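PDB 5KVK: protein KP700603 from Klebsiella pneumoniae 700603, which is of unknown function but belongs to the competence-damaged protein (CinA) superfamily, some members of which deamidate nicotinamide mononucleotide. Local coordinates for residues Arg26-Thr31 and Glu164-Trp169; Glu14-Val19 and Phe157-Leu162; Met92-Leu97 and Ala129-Gly134. All coordinates share one frame; numbering follows the deposited sequence.

From the N terminus, the first helix and the loop after it begin the two long closures. Glu14-Val19 meets Phe157-Leu162 of helix 147-165 in contact 2, and Arg26-Thr31, running from the last residue of helix 12-26 into strand 30-34, meets Glu164-Trp169 in contact 1. Because their segments alternate along the chain, these closures cross, and Leu162 packs on Trp169 between them. Contact 3 closes a much shorter loop within both, joining helix 86-100 to the end of strand 125-132. Contacts 1 and 2 thus bind the N-terminal helix and following loop to the last helix and C-terminal tail on one side of the mixed sheet; contact 3 fastens a helix to the other.

Contact 1: residues Arg26-Thr31 and Glu164-Trp169; sequences RGWRLT and EKLAHW
Arg26 and Leu166 bring the two backbones closest, with their CA atoms 8.8 Å apart, where the chain leaves helix 12-26 through a Schellman motif at Gly27 and the C-terminal tail folds into a type I turn from Lys165 to His168. Gly27 suits the positive phi of that motif. The contact joins the end of the first helix and the loop after it to the C-terminal tail, at the surface of an alpha/beta/alpha fold. Trp28 carries it with its six-membered rim: Leu166 CD2 meets Trp28 CZ3 at the ring edge, near its plane, at 3.5 Å, and Leu166 itself rests on Ala22 and Leu23 of helix 12-26. One face of the indole is covered by Arg26, whose CB sits 3.5 Å above the ring centre. Further out, the Arg26 chain bends at chi2 (94°) and lays a face of the guanidinium over Leu166 O; at 3.5 Å from NH2 the angle is too poor for a hydrogen bond. Trp169 stacks on Phe132, while Lys165 O lies over one ring face. Trp169 also supplies two neighbours to the far corner of Trp28: CH2 meets Trp169 CB at 4.0 Å and, in the ring plane, Trp169 O at 3.6 Å.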
loop_
_atom_site.group_PDB
_atom_site.type_symbol
_atom_site.label_atom_id
_atom_site.label_comp_id
_atom_site.label_asym_id
_atom_site.label_seq_id
_atom_site.Cartn_x
_atom_site.Cartn_y
_atom_site.Cartn_z
ATOM N N ARG A 26 -16.859 15.510 -8.095
ATOM C CA ARG A 26 -17.495 15.744 -6.804
ATOM C C ARG A 26 -16.604 16.473 -5.800
ATOM O O ARG A 26 -17.107 16.936 -4.758
ATOM C CB ARG A 26 -17.900 14.411 -6.186
ATOM C CG ARG A 26 -19.285 13.975 -6.501
ATOM C CD ARG A 26 -19.301 13.072 -7.683
ATOM N NE ARG A 26 -20.667 12.667 -7.989
ATOM C CZ ARG A 26 -21.006 11.947 -9.054
ATOM N NH1 ARG A 26 -20.062 11.550 -9.909
ATOM N NH2 ARG A 26 -22.285 11.634 -9.261
ATOM N N GLY A 27 -15.317 16.601 -6.098
ATOM C CA GLY A 27 -14.311 17.025 -5.147
ATOM C C GLY A 27 -14.136 16.105 -3.959
ATOM O O GLY A 27 -13.871 16.585 -2.837
ATOM N N TRP A 28 -14.308 14.804 -4.152
ATOM C CA TRP A 28 -14.233 13.887 -3.036
ATOM C C TRP A 28 -12.861 13.263 -2.979
ATOM O O TRP A 28 -12.259 12.976 -4.013
ATOM C CB TRP A 28 -15.299 12.792 -3.153
ATOM C CG TRP A 28 -16.686 13.297 -2.825
ATOM C CD1 TRP A 28 -17.009 14.472 -2.217
ATOM C CD2 TRP A 28 -17.925 12.637 -3.120
ATOM N NE1 TRP A 28 -18.392 14.591 -2.110
ATOM C CE2 TRP A 28 -18.966 13.472 -2.660
ATOM C CE3 TRP A 28 -18.254 11.411 -3.708
ATOM C CZ2 TRP A 28 -20.314 13.117 -2.779
ATOM C CZ3 TRP A 28 -19.579 11.065 -3.820
ATOM C CH2 TRP A 28 -20.594 11.912 -3.365
ATOM N N ARG A 29 -12.419 13.005 -1.748
ATOM C CA ARG A 29 -11.128 12.397 -1.437
ATOM C C ARG A 29 -11.328 10.936 -1.041
ATOM O O ARG A 29 -12.119 10.634 -0.131
ATOM C CB ARG A 29 -10.473 13.144 -0.275
ATOM C CG ARG A 29 -9.077 12.689 0.061
ATOM C CD ARG A 29 -8.127 13.181 -0.977
ATOM N NE ARG A 29 -6.944 13.805 -0.390
ATOM C CZ ARG A 29 -6.208 14.698 -1.039
ATOM N NH1 ARG A 29 -6.558 15.065 -2.273
ATOM N NH2 ARG A 29 -5.128 15.222 -0.464
ATOM N N LEU A 30 -10.589 10.026 -1.689
ATOM C CA LEU A 30 -10.615 8.593 -1.410
ATOM C C LEU A 30 -9.400 8.177 -0.575
ATOM O O LEU A 30 -8.314 8.724 -0.701
ATOM C CB LEU A 30 -10.574 7.805 -2.744
ATOM C CG LEU A 30 -10.592 6.296 -2.704
ATOM C CD1 LEU A 30 -11.863 5.709 -2.107
ATOM C CD2 LEU A 30 -10.492 5.838 -4.186
ATOM N N THR A 31 -9.582 7.164 0.269
ATOM C CA THR A 31 -8.476 6.490 0.916
ATOM C C THR A 31 -8.780 4.990 0.927
ATOM O O THR A 31 -9.920 4.585 0.720
ATOM C CB THR A 31 -8.272 7.042 2.360
ATOM O OG1 THR A 31 -7.077 6.487 2.950
ATOM C CG2 THR A 31 -9.524 6.768 3.251
ATOM N N GLU A 164 -20.351 3.070 -9.423
ATOM C CA GLU A 164 -21.816 3.042 -9.363
ATOM C C GLU A 164 -22.349 3.703 -8.090
ATOM O O GLU A 164 -23.449 4.296 -8.100
ATOM C CB GLU A 164 -22.302 1.598 -9.442
ATOM C CG GLU A 164 -22.196 1.000 -10.779
ATOM C CD GLU A 164 -23.493 0.377 -11.191
ATOM O OE1 GLU A 164 -24.486 1.123 -11.337
ATOM O OE2 GLU A 164 -23.530 -0.867 -11.337
ATOM N N LYS A 165 -21.633 3.594 -6.976
ATOM C CA LYS A 165 -22.204 4.181 -5.778
ATOM C C LYS A 165 -22.112 5.692 -5.810
ATOM O O LYS A 165 -22.876 6.340 -5.089
ATOM C CB LYS A 165 -21.559 3.608 -4.512
ATOM C CG LYS A 165 -21.603 2.090 -4.455
ATOM C CD LYS A 165 -20.946 1.550 -3.195
ATOM C CE LYS A 165 -21.327 0.095 -3.014
ATOM N NZ LYS A 165 -22.791 -0.146 -2.959
ATOM N N LEU A 166 -21.270 6.260 -6.692
ATOM C CA LEU A 166 -20.956 7.686 -6.611
ATOM C C LEU A 166 -22.186 8.548 -6.877
ATOM O O LEU A 166 -22.262 9.681 -6.385
ATOM C CB LEU A 166 -19.793 8.059 -7.562
ATOM C CG LEU A 166 -18.434 7.702 -6.946
ATOM C CD1 LEU A 166 -17.187 8.084 -7.735
ATOM C CD2 LEU A 166 -18.295 8.313 -5.585
ATOM N N ALA A 167 -23.182 8.023 -7.582
ATOM C CA ALA A 167 -24.376 8.807 -7.851
ATOM C C ALA A 167 -25.468 8.619 -6.796
ATOM O O ALA A 167 -26.640 8.828 -7.105
ATOM C CB ALA A 167 -24.910 8.467 -9.245
ATOM N N HIS A 168 -25.134 8.251 -5.553
ATOM C CA HIS A 168 -26.197 7.678 -4.707
ATOM C C HIS A 168 -26.281 7.759 -3.133
ATOM O O HIS A 168 -27.130 7.029 -2.616
ATOM C CB HIS A 168 -26.283 6.159 -5.050
ATOM C CG HIS A 168 -26.983 5.837 -6.349
ATOM N ND1 HIS A 168 -26.324 5.765 -7.561
ATOM C CD2 HIS A 168 -28.281 5.539 -6.616
ATOM C CE1 HIS A 168 -27.185 5.457 -8.516
ATOM N NE2 HIS A 168 -28.380 5.315 -7.970
ATOM N N TRP A 169 -25.542 8.534 -2.306
ATOM C CA TRP A 169 -24.451 9.524 -2.458
ATOM C C TRP A 169 -24.685 10.604 -3.482
ATOM O O TRP A 169 -24.204 11.714 -3.285
ATOM C CB TRP A 169 -23.115 8.854 -2.766
ATOM C CG TRP A 169 -22.740 7.672 -1.894
ATOM C CD1 TRP A 169 -23.540 6.990 -0.998
ATOM C CD2 TRP A 169 -21.482 6.983 -1.904
ATOM N NE1 TRP A 169 -22.842 5.930 -0.450
ATOM C CE2 TRP A 169 -21.579 5.905 -0.989
ATOM C CE3 TRP A 169 -20.287 7.176 -2.591
ATOM C CZ2 TRP A 169 -20.518 5.033 -0.749
ATOM C CZ3 TRP A 169 -19.231 6.299 -2.352
ATOM C CH2 TRP A 169 -19.365 5.245 -1.439
#

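Contact 2: residues Glu14-Val19 and Phe157-Leu162; sequences ELTTRV and FAMAAL
Leu15, Thr16 and Val19 form the hollow that Met159 fills, where segments 14-19 and 157-162 of two helices lie side by side, their axes approaching to 9.4 Å and inclined at 33°. The Met159 chain is bent at both chi2 and chi3, and this curl carries its methyl round against the other helix: Met159 CE lies 3.6 Å from Val19 CG1 and 4.0 Å from Thr16 CG2. A flexible, unbranched residue is well suited to a curved slot. The complementary bump is Leu15, whose CD2 settles over the Met159-Ala160 peptide, 3.9 Å from both Met159 CB and Ala160 CB; the small alanine leaves room there. The two branches of Val19 have different neighbours. CG1, anti to the backbone N (chi1 174°), wedges between Met159 CE and Leu162 CD2, while Val19 CG2 lies 3.4 Å from Met159 O. Thr16 can be buried here because its hydroxyl bonds to Thr12 O, which leaves its methyl for packing. At one margin a water links the helices, accepting from Arg18 NH2 and donating to Ala160 O at 2.6 Å. Leu41 and Leu45 of helix 40-46 press on Met159, and Leu162 reaches Ile104 and Ile106 of the sheet. The whole is ordinary close helix pairing, the first and last helices making up part of one outer layer of an alpha/beta/alpha sandwich.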
loop_
_atom_site.group_PDB
_atom_site.type_symbol
_atom_site.label_atom_id
_atom_site.label_comp_id
_atom_site.label_asym_id
_atom_site.label_seq_id
_atom_site.Cartn_x
_atom_site.Cartn_y
_atom_site.Cartn_z
ATOM N N GLU A 14 -8.140 1.647 -17.292
ATOM C CA GLU A 14 -9.228 2.402 -17.926
ATOM C C GLU A 14 -10.406 2.635 -16.966
ATOM O O GLU A 14 -10.876 3.776 -16.799
ATOM C CB GLU A 14 -9.668 1.682 -19.201
ATOM C CG GLU A 14 -10.755 2.407 -19.981
ATOM C CD GLU A 14 -11.192 1.595 -21.195
ATOM O OE1 GLU A 14 -10.725 0.443 -21.345
ATOM O OE2 GLU A 14 -12.008 2.129 -21.951
ATOM N N LEU A 15 -10.876 1.576 -16.300
ATOM C CA LEU A 15 -11.900 1.712 -15.250
ATOM C C LEU A 15 -11.510 2.745 -14.199
ATOM O O LEU A 15 -12.336 3.582 -13.772
ATOM C CB LEU A 15 -12.105 0.348 -14.583
ATOM C CG LEU A 15 -12.943 0.378 -13.309
ATOM C CD1 LEU A 15 -14.322 0.687 -13.822
ATOM C CD2 LEU A 15 -12.924 -0.954 -12.590
ATOM N N THR A 16 -10.263 2.667 -13.713
ATOM C CA THR A 16 -9.864 3.587 -12.656
ATOM C C THR A 16 -9.855 5.017 -13.163
ATOM O O THR A 16 -10.156 5.945 -12.408
ATOM C CB THR A 16 -8.487 3.212 -12.122
ATOM O OG1 THR A 16 -8.561 1.854 -11.650
ATOM C CG2 THR A 16 -8.086 4.111 -10.960
ATOM N N THR A 17 -9.465 5.225 -14.427
ATOM C CA THR A 17 -9.548 6.571 -14.998
ATOM C C THR A 17 -10.973 7.113 -14.889
ATOM O O THR A 17 -11.200 8.280 -14.501
ATOM C CB THR A 17 -9.096 6.501 -16.458
ATOM O OG1 THR A 17 -7.709 6.117 -16.487
ATOM C CG2 THR A 17 -9.297 7.809 -17.163
ATOM N N ARG A 18 -11.954 6.270 -15.216
ATOM C CA ARG A 18 -13.337 6.752 -15.249
ATOM C C ARG A 18 -13.786 7.122 -13.851
ATOM O O ARG A 18 -14.322 8.201 -13.599
ATOM C CB ARG A 18 -14.254 5.686 -15.824
ATOM C CG ARG A 18 -15.693 6.107 -15.725
ATOM C CD ARG A 18 -16.667 5.176 -16.405
ATOM N NE ARG A 18 -16.576 3.769 -15.986
ATOM C CZ ARG A 18 -17.284 3.178 -15.024
ATOM N NH1 ARG A 18 -18.128 3.859 -14.252
ATOM N NH2 ARG A 18 -17.141 1.877 -14.832
ATOM N N VAL A 19 -13.504 6.253 -12.900
ATOM C CA VAL A 19 -13.963 6.504 -11.543
ATOM C C VAL A 19 -13.221 7.674 -10.913
ATOM O O VAL A 19 -13.821 8.479 -10.177
ATOM C CB VAL A 19 -13.826 5.202 -10.731
ATOM C CG1 VAL A 19 -14.158 5.475 -9.286
ATOM C CG2 VAL A 19 -14.794 4.186 -11.275
ATOM N N PHE A 157 -13.293 -4.807 -9.020
ATOM C CA PHE A 157 -14.629 -4.744 -8.428
ATOM C C PHE A 157 -14.759 -3.569 -7.454
ATOM O O PHE A 157 -15.792 -2.874 -7.450
ATOM C CB PHE A 157 -14.979 -6.047 -7.724
ATOM C CG PHE A 157 -16.399 -6.054 -7.181
ATOM C CD1 PHE A 157 -16.635 -5.953 -5.808
ATOM C CD2 PHE A 157 -17.482 -6.139 -8.058
ATOM C CE1 PHE A 157 -17.965 -5.955 -5.324
ATOM C CE2 PHE A 157 -18.785 -6.118 -7.574
ATOM C CZ PHE A 157 -19.009 -6.008 -6.205
ATOM N N ALA A 158 -13.729 -3.332 -6.629
ATOM C CA ALA A 158 -13.799 -2.227 -5.661
ATOM C C ALA A 158 -14.080 -0.917 -6.391
ATOM O O ALA A 158 -14.939 -0.110 -5.980
ATOM C CB ALA A 158 -12.485 -2.153 -4.889
ATOM N N MET A 159 -13.406 -0.717 -7.530
ATOM C CA MET A 159 -13.508 0.564 -8.241
ATOM C C MET A 159 -14.789 0.643 -9.042
ATOM O O MET A 159 -15.441 1.703 -9.060
ATOM C CB MET A 159 -12.299 0.785 -9.150
ATOM C CG MET A 159 -10.970 1.017 -8.337
ATOM S SD MET A 159 -11.159 2.381 -7.215
ATOM C CE MET A 159 -11.104 3.684 -8.438
ATOM N N ALA A 160 -15.171 -0.475 -9.683
ATOM C CA ALA A 160 -16.389 -0.471 -10.509
ATOM C C ALA A 160 -17.634 -0.224 -9.643
ATOM O O ALA A 160 -18.514 0.564 -9.999
ATOM C CB ALA A 160 -16.531 -1.783 -11.235
ATOM N N ALA A 161 -17.671 -0.839 -8.459
ATOM C CA ALA A 161 -18.781 -0.619 -7.522
ATOM C C ALA A 161 -18.775 0.805 -6.995
ATOM O O ALA A 161 -19.836 1.435 -6.878
ATOM C CB ALA A 161 -18.657 -1.612 -6.375
ATOM N N LEU A 162 -17.588 1.331 -6.687
ATOM C CA LEU A 162 -17.509 2.729 -6.278
ATOM C C LEU A 162 -18.041 3.624 -7.374
ATOM O O LEU A 162 -18.791 4.576 -7.104
ATOM C CB LEU A 162 -16.068 3.092 -5.946
ATOM C CG LEU A 162 -15.892 4.599 -5.618
ATOM C CD1 LEU A 162 -16.586 5.043 -4.320
ATOM C CD2 LEU A 162 -14.397 4.874 -5.525
HETATM O O HOH W 1 -18.874 1.108 -12.546
#

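Contact 3: residues Met92-Leu97 and Ala129-Gly134; sequences MSTGIL and AWNFRG
Asn131 makes an Asx motif at the end of strand 125-132 and, with the other half of its amide, ties the strand to helix 86-100, which flanks the sheet of this alpha/beta/alpha fold. The two segments are inclined at 43°, their axes approaching to 8.4 Å. Strand alternation turns Ala129 and Asn131 toward the helix and sends Trp130 and Phe132 to the opposite face. Ala129 is small enough for the helix to come close, its CB lying 4.1 Å from Ser93 CB. Next along the strand, Asn131 CG stands anti to the backbone N (chi1 -178°), carrying the amide out to Ser93 and Thr94. Asn131 ND2 donates to Ser93 OG at 3.1 Å, fairly straight at 149°, with the oxygen tilted slightly from the amide plane. That hydroxyl is also bonded to Gln90 O one turn back, so the serine is gripped twice, as suits a polar side chain buried between helix and sheet. Asn131 ND2 gives a further hydrogen to a water held by Thr94 OG1 at 2.8 Å; two partners for the NH2 and one for the oxygen fix the amide's rotation. Leu97 crosses the amide at about a right angle, with CD2 3.6 Å from Asn131 OD1. Arg133 and Gly134 take positive phi, as in the type I' turn of a tight hairpin leading into strand 135-142, and Gly134 tolerates a geometry that would jam a side chain. Gly134 N donates to Asn131 OD1 at 2.8 Å, in the carbonyl plane, and packs against Leu97 CD2 at 3.7 Å.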
loop_
_atom_site.group_PDB
_atom_site.type_symbol
_atom_site.label_atom_id
_atom_site.label_comp_id
_atom_site.label_asym_id
_atom_site.label_seq_id
_atom_site.Cartn_x
_atom_site.Cartn_y
_atom_site.Cartn_z
ATOM N N MET A 92 -12.249 -1.654 9.508
ATOM C CA MET A 92 -11.147 -1.186 8.662
ATOM C C MET A 92 -11.523 0.117 7.966
ATOM O O MET A 92 -10.708 1.048 7.936
ATOM C CB MET A 92 -10.789 -2.233 7.619
ATOM C CG MET A 92 -10.061 -3.441 8.274
ATOM S SD MET A 92 -9.789 -4.688 6.941
ATOM C CE MET A 92 -8.489 -3.903 5.972
ATOM N N SER A 93 -12.729 0.197 7.399
ATOM C CA SER A 93 -13.043 1.397 6.593
ATOM C C SER A 93 -13.119 2.623 7.485
ATOM O O SER A 93 -12.618 3.684 7.110
ATOM C CB SER A 93 -14.329 1.248 5.790
ATOM O OG SER A 93 -15.476 1.301 6.600
ATOM N N THR A 94 -13.688 2.476 8.696
ATOM C CA THR A 94 -13.751 3.621 9.614
ATOM C C THR A 94 -12.335 4.019 10.033
ATOM O O THR A 94 -12.025 5.208 10.196
ATOM C CB THR A 94 -14.564 3.231 10.830
ATOM O OG1 THR A 94 -15.904 2.918 10.434
ATOM C CG2 THR A 94 -14.583 4.365 11.875
ATOM N N GLY A 95 -11.477 3.026 10.302
ATOM C CA GLY A 95 -10.148 3.360 10.782
ATOM C C GLY A 95 -9.360 4.159 9.758
ATOM O O GLY A 95 -8.697 5.142 10.110
ATOM N N ILE A 96 -9.454 3.774 8.487
ATOM C CA ILE A 96 -8.633 4.492 7.506
ATOM C C ILE A 96 -9.311 5.815 7.108
ATOM O O ILE A 96 -8.624 6.818 6.867
ATOM C CB ILE A 96 -8.316 3.618 6.273
ATOM C CG1 ILE A 96 -7.257 4.282 5.327
ATOM C CG2 ILE A 96 -9.582 3.250 5.521
ATOM C CD1 ILE A 96 -5.910 4.587 6.049
ATOM N N LEU A 97 -10.634 5.859 7.081
ATOM C CA LEU A 97 -11.325 7.125 6.826
ATOM C C LEU A 97 -10.889 8.175 7.843
ATOM O O LEU A 97 -10.617 9.353 7.514
ATOM C CB LEU A 97 -12.854 6.892 6.891
ATOM C CG LEU A 97 -13.704 8.113 6.550
ATOM C CD1 LEU A 97 -13.598 8.363 5.057
ATOM C CD2 LEU A 97 -15.176 7.977 6.970
ATOM N N ALA A 129 -15.858 -3.014 1.885
ATOM C CA ALA A 129 -16.671 -1.909 2.408
ATOM C C ALA A 129 -16.333 -0.635 1.654
ATOM O O ALA A 129 -15.152 -0.351 1.356
ATOM C CB ALA A 129 -16.425 -1.744 3.901
ATOM N N TRP A 130 -17.364 0.165 1.395
ATOM C CA TRP A 130 -17.235 1.507 0.862
ATOM C C TRP A 130 -17.888 2.408 1.894
ATOM O O TRP A 130 -19.077 2.264 2.178
ATOM C CB TRP A 130 -17.950 1.636 -0.495
ATOM C CG TRP A 130 -17.496 0.707 -1.585
ATOM C CD1 TRP A 130 -16.597 0.978 -2.622
ATOM C CD2 TRP A 130 -17.902 -0.644 -1.756
ATOM N NE1 TRP A 130 -16.444 -0.163 -3.423
ATOM C CE2 TRP A 130 -17.220 -1.160 -2.900
ATOM C CE3 TRP A 130 -18.793 -1.486 -1.055
ATOM C CZ2 TRP A 130 -17.397 -2.466 -3.343
ATOM C CZ3 TRP A 130 -18.989 -2.775 -1.499
ATOM C CH2 TRP A 130 -18.322 -3.248 -2.661
ATOM N N ASN A 131 -17.114 3.296 2.465
ATOM C CA ASN A 131 -17.529 4.096 3.612
ATOM C C ASN A 131 -17.535 5.540 3.138
ATOM O O ASN A 131 -16.474 6.143 2.972
ATOM C CB ASN A 131 -16.543 3.877 4.767
ATOM C CG ASN A 131 -16.932 4.634 6.027
ATOM O OD1 ASN A 131 -17.659 5.637 5.935
ATOM N ND2 ASN A 131 -16.456 4.193 7.220
ATOM N N PHE A 132 -18.709 6.117 2.935
ATOM C CA PHE A 132 -18.798 7.538 2.585
ATOM C C PHE A 132 -19.137 8.347 3.837
ATOM O O PHE A 132 -20.274 8.317 4.344
ATOM C CB PHE A 132 -19.845 7.746 1.503
ATOM C CG PHE A 132 -20.115 9.175 1.158
ATOM C CD1 PHE A 132 -19.067 10.056 0.793
ATOM C CD2 PHE A 132 -21.411 9.661 1.136
ATOM C CE1 PHE A 132 -19.293 11.361 0.451
ATOM C CE2 PHE A 132 -21.655 10.960 0.763
ATOM C CZ PHE A 132 -20.584 11.834 0.426
ATOM N N ARG A 133 -18.152 9.081 4.342
ATOM C CA ARG A 133 -18.365 9.940 5.508
ATOM C C ARG A 133 -19.134 9.256 6.648
ATOM O O ARG A 133 -19.973 9.904 7.317
ATOM C CB ARG A 133 -19.120 11.227 5.098
ATOM C CG ARG A 133 -18.353 12.009 4.099
ATOM C CD ARG A 133 -18.959 13.377 3.800
ATOM N NE ARG A 133 -18.017 14.065 2.931
ATOM C CZ ARG A 133 -18.309 14.968 2.027
ATOM N NH1 ARG A 133 -19.557 15.346 1.847
ATOM N NH2 ARG A 133 -17.326 15.512 1.298
ATOM N N GLY A 134 -18.866 7.961 6.866
ATOM C CA GLY A 134 -19.487 7.189 7.929
ATOM C C GLY A 134 -20.733 6.402 7.544
ATOM O O GLY A 134 -21.237 5.637 8.378
HETATM O O HOH W 2 -17.356 5.201 9.850
#